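Local coordinates for amidohydrolase 3 domain-containing protein (Pyrococcus horikoshii, PDB 3IGH), which probably hydrolyses carbon-nitrogen bonds other than peptide bonds, as a metal-dependent member of the amidohydrolase family whose substrate is not known, at residues I300-R305 with E329-P334; M292-L297 with A324-E329. All coordinates share one frame; numbering follows the deposited sequence. Where two conformers were deposited one is given.

Contact 1 of 2, residues I300-R305 with E329-P334. With SO4 (sulfate ion), chain C; SO4 (sulfate ion), chain R; SO4 (sulfate ion), chain S.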
ATOM      1  N   ILE A 300      18.352 -12.784  -5.256  1.00 29.77           N
ATOM      2  CA  ILE A 300      17.404 -11.667  -5.360  1.00 29.15           C
ATOM      3  C   ILE A 300      15.959 -12.180  -5.558  1.00 25.17           C
ATOM      4  O   ILE A 300      15.017 -11.672  -4.927  1.00 30.60           O
ATOM      5  CB  ILE A 300      17.829 -10.630  -6.430  1.00 29.60           C
ATOM      6  CG1 ILE A 300      19.230 -10.083  -6.113  1.00 32.63           C
ATOM      7  CG2 ILE A 300      16.843  -9.454  -6.459  1.00 30.48           C
ATOM      8  CD1 ILE A 300      19.884  -9.288  -7.245  1.00 30.47           C
ATOM      9  N   THR A 301      15.803 -13.185  -6.415  1.00 25.67           N
ATOM     10  CA  THR A 301      14.521 -13.847  -6.634  1.00 26.09           C
ATOM     11  C   THR A 301      13.929 -14.356  -5.307  1.00 27.36           C
ATOM     12  O   THR A 301      12.762 -14.110  -5.014  1.00 25.82           O
ATOM     13  CB  THR A 301      14.667 -15.008  -7.649  1.00 28.86           C
ATOM     14  OG1 THR A 301      15.082 -14.484  -8.919  1.00 27.75           O
ATOM     15  CG2 THR A 301      13.353 -15.770  -7.827  1.00 26.10           C
ATOM     16  N   GLU A 302      14.747 -15.024  -4.495  1.00 27.70           N
ATOM     17  CA  GLU A 302      14.276 -15.545  -3.205  1.00 26.41           C
ATOM     18  C   GLU A 302      13.926 -14.452  -2.197  1.00 24.70           C
ATOM     19  O   GLU A 302      12.965 -14.607  -1.434  1.00 27.70           O
ATOM     20  CB  GLU A 302      15.265 -16.556  -2.601  1.00 28.44           C
ATOM     21  CG  GLU A 302      15.387 -17.880  -3.386  1.00 26.67           C
ATOM     22  CD  GLU A 302      14.080 -18.668  -3.492  1.00 36.80           C
ATOM     23  OE1 GLU A 302      14.018 -19.775  -2.931  1.00 44.58           O
ATOM     24  OE2 GLU A 302      13.115 -18.203  -4.154  1.00 46.70           O
ATOM     25  N   LYS A 303      14.705 -13.370  -2.184  1.00 25.39           N
ATOM     26  CA  LYS A 303      14.395 -12.200  -1.371  0.50 30.27           C
ATOM     27  C   LYS A 303      13.011 -11.648  -1.751  1.00 31.19           C
ATOM     28  O   LYS A 303      12.158 -11.397  -0.887  1.00 27.73           O
ATOM     29  CB  LYS A 303      15.475 -11.138  -1.572  0.50 27.71           C
ATOM     30  CG  LYS A 303      15.325  -9.899  -0.698  0.50 34.03           C
ATOM     31  CD  LYS A 303      16.371  -8.832  -1.044  0.50 37.73           C
ATOM     32  CE  LYS A 303      17.791  -9.275  -0.705  0.50 43.01           C
ATOM     33  NZ  LYS A 303      17.928  -9.598   0.743  0.50 35.84           N
ATOM     34  N   ALA A 304      12.787 -11.475  -3.055  1.00 25.93           N
ATOM     35  CA  ALA A 304      11.487 -11.021  -3.564  1.00 25.07           C
ATOM     36  C   ALA A 304      10.352 -11.978  -3.202  1.00 23.28           C
ATOM     37  O   ALA A 304       9.290 -11.544  -2.768  1.00 25.71           O
ATOM     38  CB  ALA A 304      11.550 -10.845  -5.076  1.00 24.32           C
ATOM     39  N   ARG A 305      10.589 -13.282  -3.361  1.00 22.92           N
ATOM     40  CA  ARG A 305       9.560 -14.289  -3.095  1.00 27.75           C
ATOM     41  C   ARG A 305       9.187 -14.373  -1.614  1.00 29.41           C
ATOM     42  O   ARG A 305       8.038 -14.659  -1.274  1.00 28.61           O
ATOM     43  CB  ARG A 305       9.975 -15.660  -3.648  1.00 27.49           C
ATOM     44  CG  ARG A 305       9.969 -15.744  -5.200  1.00 29.33           C
ATOM     45  CD  ARG A 305       8.662 -15.203  -5.775  1.00 24.20           C
ATOM     46  NE  ARG A 305       7.502 -16.004  -5.349  1.00 28.38           N
ATOM     47  CZ  ARG A 305       6.251 -15.562  -5.307  1.00 41.39           C
ATOM     48  NH1 ARG A 305       5.277 -16.384  -4.932  1.00 35.48           N
ATOM     49  NH2 ARG A 305       5.964 -14.310  -5.657  1.00 30.45           N
ATOM     50  N   GLU A 329      13.450 -22.341 -12.538  1.00 34.53           N
ATOM     51  CA  GLU A 329      13.373 -23.760 -12.226  1.00 35.52           C
ATOM     52  C   GLU A 329      13.830 -24.032 -10.794  1.00 36.36           C
ATOM     53  O   GLU A 329      13.115 -24.696 -10.040  1.00 30.96           O
ATOM     54  CB  GLU A 329      14.196 -24.593 -13.206  1.00 36.75           C
ATOM     55  CG  GLU A 329      14.055 -26.092 -12.979  1.00 36.82           C
ATOM     56  CD  GLU A 329      15.264 -26.889 -13.452  1.00 61.71           C
ATOM     57  OE1 GLU A 329      15.278 -28.113 -13.216  1.00 54.73           O
ATOM     58  OE2 GLU A 329      16.196 -26.307 -14.055  1.00 53.05           O
ATOM     59  N   THR A 330      14.980 -23.470 -10.414  1.00 32.53           N
ATOM     60  CA  THR A 330      15.606 -23.682  -9.104  0.50 36.32           C
ATOM     61  C   THR A 330      14.759 -23.130  -7.945  1.00 39.19           C
ATOM     62  O   THR A 330      14.694 -23.710  -6.859  1.00 36.48           O
ATOM     63  CB  THR A 330      17.023 -23.038  -9.088  0.50 38.23           C
ATOM     64  OG1 THR A 330      17.827 -23.618 -10.124  0.50 35.66           O
ATOM     65  CG2 THR A 330      17.722 -23.234  -7.763  0.50 37.44           C
ATOM     66  N   THR A 331      14.128 -21.982  -8.183  1.00 31.01           N
ATOM     67  CA  THR A 331      13.340 -21.338  -7.143  1.00 32.61           C
ATOM     68  C   THR A 331      11.926 -21.908  -7.099  1.00 34.86           C
ATOM     69  O   THR A 331      11.181 -21.663  -6.149  1.00 35.04           O
ATOM     70  CB  THR A 331      13.296 -19.809  -7.330  1.00 30.48           C
ATOM     71  OG1 THR A 331      12.816 -19.494  -8.649  1.00 32.54           O
ATOM     72  CG2 THR A 331      14.676 -19.218  -7.130  1.00 32.46           C
ATOM     73  N   GLY A 332      11.575 -22.675  -8.131  1.00 33.12           N
ATOM     74  CA  GLY A 332      10.230 -23.206  -8.306  1.00 32.76           C
ATOM     75  C   GLY A 332       9.171 -22.135  -8.494  1.00 38.02           C
ATOM     76  O   GLY A 332       8.012 -22.356  -8.175  1.00 29.77           O
ATOM     77  N   PHE A 333       9.568 -20.971  -9.006  1.00 29.66           N
ATOM     78  CA  PHE A 333       8.624 -19.875  -9.188  1.00 32.79           C
ATOM     79  C   PHE A 333       8.373 -19.602 -10.667  1.00 29.60           C
ATOM     80  O   PHE A 333       9.315 -19.306 -11.396  1.00 31.59           O
ATOM     81  CB  PHE A 333       9.107 -18.603  -8.470  1.00 28.91           C
ATOM     82  CG  PHE A 333       8.265 -17.385  -8.759  1.00 32.49           C
ATOM     83  CD1 PHE A 333       6.937 -17.327  -8.342  1.00 30.58           C
ATOM     84  CD2 PHE A 333       8.803 -16.295  -9.447  1.00 28.88           C
ATOM     85  CE1 PHE A 333       6.145 -16.211  -8.615  1.00 37.57           C
ATOM     86  CE2 PHE A 333       8.023 -15.157  -9.704  1.00 32.37           C
ATOM     87  CZ  PHE A 333       6.690 -15.125  -9.297  1.00 29.92           C
ATOM     88  N   PRO A 334       7.102 -19.692 -11.108  1.00 32.62           N
ATOM     89  CA  PRO A 334       6.781 -19.324 -12.486  1.00 35.13           C
ATOM     90  C   PRO A 334       6.782 -17.793 -12.650  1.00 30.35           C
ATOM     91  O   PRO A 334       5.739 -17.143 -12.553  1.00 33.28           O
ATOM     92  CB  PRO A 334       5.394 -19.936 -12.700  1.00 34.95           C
ATOM     93  CG  PRO A 334       4.788 -19.991 -11.343  1.00 42.25           C
ATOM     94  CD  PRO A 334       5.911 -20.137 -10.358  1.00 36.63           C
TER
HETATM   95  S   SO4 C   2       7.316 -19.370  -3.762  1.00 48.63           S
HETATM   96  O1  SO4 C   2       6.105 -19.113  -4.541  1.00 53.97           O
HETATM   97  O2  SO4 C   2       8.445 -18.695  -4.384  1.00 45.34           O
HETATM   98  O3  SO4 C   2       7.149 -18.867  -2.402  1.00 55.75           O
HETATM   99  O4  SO4 C   2       7.555 -20.809  -3.731  1.00 49.82           O
HETATM  100  S   SO4 R 503      20.823 -10.578   1.751  1.00115.84           S
HETATM  101  O1  SO4 R 503      21.154 -10.268   0.361  1.00115.05           O
HETATM  102  O2  SO4 R 503      21.986 -11.164   2.410  1.00119.51           O
HETATM  103  O3  SO4 R 503      20.444  -9.352   2.446  1.00114.30           O
HETATM  104  O4  SO4 R 503      19.713 -11.527   1.792  1.00108.98           O
HETATM  105  S   SO4 S 504       1.976 -15.654  -3.902  0.50 66.29           S
HETATM  106  O1  SO4 S 504       0.590 -15.309  -3.598  0.50 62.88           O
HETATM  107  O2  SO4 S 504       2.584 -14.582  -4.678  0.50 49.25           O
HETATM  108  O3  SO4 S 504       2.733 -15.817  -2.658  0.50 53.18           O
HETATM  109  O4  SO4 S 504       2.001 -16.892  -4.677  0.50 45.14           O
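Arg305 lays its guanidinium flat on the ring of Phe333: the two planes are 12° apart and their centres 4.0 Å from each other, a cation-pi stack. The bend of the arginine chain at chi2 (-49°) carries CD over the middle of the ring as a CH-pi contact, 3.6 Å from the Phe333 centroid, and the bend at chi3 (-63°) turns NE and the planar end across CD1 and CE1. The edge of the guanidinium serves polar partners: NE and NH1 turn to sulfates, NH2 to the carbonyl of Leu309. Arg305 NE gives a nearly straight bond of 3.0 Å to O2 of one sulfate. Arg305 NH1 reaches O1 of the same ion at 2.9 Å, and gives weak bonds to a second sulfate; both ions probably come from the crystallisation liquor. Cut back to an alanine here, the side chain would no longer lie over Phe333, and the ring face would probably be uncovered and the sulfate gripped by NE and NH1 left without its paired donors.

Thr331 makes the other half of the contact with its methyl. Thr331 CG2 meets Thr301 CG2 at 3.8 Å. The same methyl carbon, Thr331 CG2, lies 3.5 Å from Glu302 OE2, plain packing; the Thr331 hydroxyl is bonded to Val327 O in its own helix. Gly332, with positive phi, then ends that helix in a Schellman motif, and the chain turns to present Phe333. The contact thus joins the C-terminal ends of helices 294-305 and 318-331 at the surface, with Thr301 and Phe333 both resting on Val311 of strand 310-315 beneath.

Contact 2 of 2, residues M292-L297 with A324-E329. With SO4 (sulfate ion), chain Q.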
ATOM      1  N   MET A 292      24.584 -10.696 -14.740  1.00 35.95           N
ATOM      2  CA  MET A 292      24.536 -11.197 -13.371  1.00 39.31           C
ATOM      3  C   MET A 292      24.566 -12.716 -13.451  1.00 30.14           C
ATOM      4  O   MET A 292      23.932 -13.297 -14.327  1.00 34.39           O
ATOM      5  CB  MET A 292      23.238 -10.726 -12.697  1.00 34.60           C
ATOM      6  CG  MET A 292      23.190 -10.880 -11.175  1.00 40.50           C
ATOM      7  SD  MET A 292      21.741 -10.103 -10.390  1.00 29.14           S
ATOM      8  CE  MET A 292      22.360  -8.452 -10.119  1.00 37.12           C
ATOM      9  N   GLU A 293      25.295 -13.352 -12.531  1.00 35.74           N
ATOM     10  CA  GLU A 293      25.390 -14.816 -12.477  1.00 33.52           C
ATOM     11  C   GLU A 293      24.169 -15.422 -11.799  1.00 34.23           C
ATOM     12  O   GLU A 293      23.457 -14.726 -11.072  1.00 33.62           O
ATOM     13  CB  GLU A 293      26.641 -15.238 -11.708  1.00 39.71           C
ATOM     14  CG  GLU A 293      27.956 -14.781 -12.338  1.00 38.22           C
ATOM     15  CD  GLU A 293      28.468 -15.706 -13.431  1.00 38.99           C
ATOM     16  OE1 GLU A 293      29.499 -15.354 -14.034  1.00 45.05           O
ATOM     17  OE2 GLU A 293      27.879 -16.784 -13.678  1.00 44.51           O
ATOM     18  N   ARG A 294      23.950 -16.717 -12.024  1.00 30.83           N
ATOM     19  CA  ARG A 294      22.780 -17.422 -11.483  1.00 37.03           C
ATOM     20  C   ARG A 294      22.632 -17.281  -9.977  1.00 37.62           C
ATOM     21  O   ARG A 294      21.543 -16.973  -9.512  1.00 38.74           O
ATOM     22  CB  ARG A 294      22.791 -18.909 -11.853  1.00 36.13           C
ATOM     23  CG  ARG A 294      22.430 -19.229 -13.289  1.00 32.41           C
ATOM     24  CD  ARG A 294      22.832 -20.671 -13.608  1.00 34.62           C
ATOM     25  NE  ARG A 294      22.591 -21.054 -15.001  1.00 42.32           N
ATOM     26  CZ  ARG A 294      23.427 -20.809 -16.013  1.00 55.15           C
ATOM     27  NH1 ARG A 294      23.120 -21.217 -17.238  1.00 47.37           N
ATOM     28  NH2 ARG A 294      24.566 -20.155 -15.813  1.00 43.60           N
ATOM     29  N   GLU A 295      23.720 -17.475  -9.218  1.00 35.43           N
ATOM     30  CA  GLU A 295      23.650 -17.414  -7.748  1.00 37.24           C
ATOM     31  C   GLU A 295      23.056 -16.092  -7.246  1.00 38.30           C
ATOM     32  O   GLU A 295      22.164 -16.099  -6.385  1.00 29.39           O
ATOM     33  CB  GLU A 295      25.020 -17.674  -7.089  1.00 34.76           C
ATOM     34  CG  GLU A 295      24.973 -17.661  -5.550  1.00 62.49           C
ATOM     35  CD  GLU A 295      26.165 -18.343  -4.876  1.00 66.83           C
ATOM     36  OE1 GLU A 295      26.241 -18.279  -3.631  1.00 82.06           O
ATOM     37  OE2 GLU A 295      27.016 -18.941  -5.575  1.00 84.84           O
ATOM     38  N   GLU A 296      23.530 -14.976  -7.801  1.00 30.29           N
ATOM     39  CA  GLU A 296      23.018 -13.663  -7.415  1.00 34.05           C
ATOM     40  C   GLU A 296      21.577 -13.443  -7.883  1.00 32.99           C
ATOM     41  O   GLU A 296      20.761 -12.875  -7.146  1.00 30.73           O
ATOM     42  CB  GLU A 296      23.919 -12.534  -7.911  1.00 38.12           C
ATOM     43  CG  GLU A 296      23.633 -11.206  -7.203  1.00 52.96           C
ATOM     44  CD  GLU A 296      24.461 -10.039  -7.714  1.00 51.76           C
ATOM     45  OE1 GLU A 296      25.381 -10.248  -8.536  1.00 50.36           O
ATOM     46  OE2 GLU A 296      24.184  -8.899  -7.285  1.00 61.43           O
ATOM     47  N   LEU A 297      21.258 -13.908  -9.090  1.00 29.73           N
ATOM     48  CA  LEU A 297      19.886 -13.829  -9.590  1.00 29.13           C
ATOM     49  C   LEU A 297      18.916 -14.631  -8.717  1.00 36.01           C
ATOM     50  O   LEU A 297      17.815 -14.166  -8.438  1.00 28.60           O
ATOM     51  CB  LEU A 297      19.801 -14.301 -11.042  1.00 27.00           C
ATOM     52  CG  LEU A 297      20.431 -13.409 -12.123  1.00 25.26           C
ATOM     53  CD1 LEU A 297      20.714 -14.258 -13.356  1.00 29.25           C
ATOM     54  CD2 LEU A 297      19.486 -12.260 -12.501  1.00 26.11           C
ATOM     55  N   ALA A 324      17.819 -17.460 -17.359  1.00 30.54           N
ATOM     56  CA  ALA A 324      16.556 -17.033 -16.738  1.00 29.32           C
ATOM     57  C   ALA A 324      15.690 -18.222 -16.370  1.00 26.40           C
ATOM     58  O   ALA A 324      15.127 -18.268 -15.266  1.00 29.62           O
ATOM     59  CB  ALA A 324      15.775 -16.071 -17.656  1.00 28.59           C
ATOM     60  N   LEU A 325      15.598 -19.194 -17.278  1.00 30.01           N
ATOM     61  CA  LEU A 325      14.792 -20.379 -17.016  1.00 31.02           C
ATOM     62  C   LEU A 325      15.398 -21.233 -15.879  1.00 33.18           C
ATOM     63  O   LEU A 325      14.655 -21.811 -15.088  1.00 31.48           O
ATOM     64  CB  LEU A 325      14.563 -21.198 -18.295  1.00 26.52           C
ATOM     65  CG  LEU A 325      13.716 -20.548 -19.411  1.00 31.60           C
ATOM     66  CD1 LEU A 325      13.723 -21.393 -20.677  1.00 33.12           C
ATOM     67  CD2 LEU A 325      12.284 -20.289 -18.971  1.00 36.24           C
ATOM     68  N   ASP A 326      16.730 -21.257 -15.785  1.00 31.82           N
ATOM     69  CA  ASP A 326      17.441 -21.931 -14.680  1.00 32.49           C
ATOM     70  C   ASP A 326      17.059 -21.328 -13.323  1.00 36.23           C
ATOM     71  O   ASP A 326      16.819 -22.062 -12.360  1.00 33.41           O
ATOM     72  CB  ASP A 326      18.965 -21.848 -14.866  1.00 30.98           C
ATOM     73  CG  ASP A 326      19.501 -22.830 -15.909  1.00 33.64           C
ATOM     74  OD1 ASP A 326      18.741 -23.679 -16.405  1.00 33.79           O
ATOM     75  OD2 ASP A 326      20.701 -22.740 -16.240  1.00 38.53           O
ATOM     76  N   VAL A 327      16.977 -19.995 -13.267  1.00 33.48           N
ATOM     77  CA  VAL A 327      16.598 -19.274 -12.049  1.00 30.68           C
ATOM     78  C   VAL A 327      15.181 -19.657 -11.618  1.00 31.40           C
ATOM     79  O   VAL A 327      14.952 -20.017 -10.457  1.00 29.40           O
ATOM     80  CB  VAL A 327      16.749 -17.735 -12.224  1.00 28.60           C
ATOM     81  CG1 VAL A 327      16.286 -16.982 -10.984  1.00 25.17           C
ATOM     82  CG2 VAL A 327      18.202 -17.389 -12.507  1.00 26.51           C
ATOM     83  N   PHE A 328      14.244 -19.627 -12.567  1.00 26.72           N
ATOM     84  CA  PHE A 328      12.857 -19.977 -12.281  1.00 31.76           C
ATOM     85  C   PHE A 328      12.651 -21.467 -11.932  1.00 30.94           C
ATOM     86  O   PHE A 328      11.810 -21.806 -11.084  1.00 34.18           O
ATOM     87  CB  PHE A 328      11.924 -19.494 -13.417  1.00 26.02           C
ATOM     88  CG  PHE A 328      11.803 -17.974 -13.500  1.00 25.86           C
ATOM     89  CD1 PHE A 328      11.856 -17.189 -12.351  1.00 28.44           C
ATOM     90  CD2 PHE A 328      11.617 -17.340 -14.727  1.00 31.45           C
ATOM     91  CE1 PHE A 328      11.736 -15.797 -12.418  1.00 31.25           C
ATOM     92  CE2 PHE A 328      11.500 -15.950 -14.808  1.00 29.34           C
ATOM     93  CZ  PHE A 328      11.557 -15.178 -13.661  1.00 29.16           C
ATOM     94  N   GLU A 329      13.450 -22.341 -12.538  1.00 34.53           N
ATOM     95  CA  GLU A 329      13.373 -23.760 -12.226  1.00 35.52           C
ATOM     96  C   GLU A 329      13.830 -24.032 -10.794  1.00 36.36           C
ATOM     97  O   GLU A 329      13.115 -24.696 -10.040  1.00 30.96           O
ATOM     98  CB  GLU A 329      14.196 -24.593 -13.206  1.00 36.75           C
ATOM     99  CG  GLU A 329      14.055 -26.092 -12.979  1.00 36.82           C
ATOM    100  CD  GLU A 329      15.264 -26.889 -13.452  1.00 61.71           C
ATOM    101  OE1 GLU A 329      15.278 -28.113 -13.216  1.00 54.73           O
ATOM    102  OE2 GLU A 329      16.196 -26.307 -14.055  1.00 53.05           O
TER
HETATM  103  S   SO4 Q  16      26.976 -19.667 -10.405  0.70 54.53           S
HETATM  104  O1  SO4 Q  16      26.426 -18.358 -10.079  0.70 37.28           O
HETATM  105  O2  SO4 Q  16      28.422 -19.534 -10.524  0.70 62.92           O
HETATM  106  O3  SO4 Q  16      26.691 -20.606  -9.318  0.70 52.61           O
HETATM  107  O4  SO4 Q  16      26.421 -20.168 -11.660  0.70 40.79           O
HETATM  108  O   HOH W   1      21.786 -23.144 -18.606  1.00 64.17           O
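Val327 packs against Leu297 on the buried side of this helix pair, the two side chains crossing at about a right angle. Val327 CG2 sits 3.8 Å from Leu297 CB and also touches CD1, while its other methyl, CG1, placed anti to the backbone N (chi1 177°), lies by the Leu297 carbonyl. Ile298 and Thr301 cover more of the valine, and Val323 adds to the packing on Leu297. Below them, Val327 reaches Ile313 of strand 310-315, so the apolar half is closed by the strand that runs between the two helices in sequence. Amidohydrolases are built on a TIM barrel, in which helices pack round the outside of the strands; here two of them meet near the start of helix 294-305.

Toward solvent the chemistry becomes ionic and the packing thinner. Arg294, extended from CG to NE, comes side-on to Asp326 and spends two nitrogens on one oxygen: Arg294 NE to Asp326 OD2 at 2.8 Å and Arg294 NH1 to the same OD2 at 3.0 Å. OD2 lies close to the guanidinium plane, but the carboxylate is turned 37° from it. OD2 receives NE on its anti lone pair, while NH1 meets the oxygen almost end-on, at a more bent angle of 138°. A water accepts from NH1 and donates to OD2, closing a small ring beside the salt bridge. The other carboxylate oxygen, OD1, pairs with Arg350 of helix 345-354. A sulfate, probably from the crystallisation liquor, accepts a bond of 3.0 Å from Glu295 N to its O1 in the first turn of helix 294-305.

How the contacts relate
Both contacts hold helix 294-305 against helix 318-331, one near the start of the first helix and the other at its end, with centres about 9 Å apart. Contact 2 is partly buried, pairing an apolar patch with a salt bridge between side chains; contact 1 lies at the surface, where an arginine stacks on an aromatic ring and its charge is met by sulfates instead of a carboxylate. They are continuous: Thr301 OG1, bonded to Leu297 O, also packs on Val327 CG1, and Phe333 N probably bonds to Phe328 O across the helix end. Strand 310-315 lies under both, and Glu329, common to the two, pairs with Arg350 without touching the facing segment in either contact.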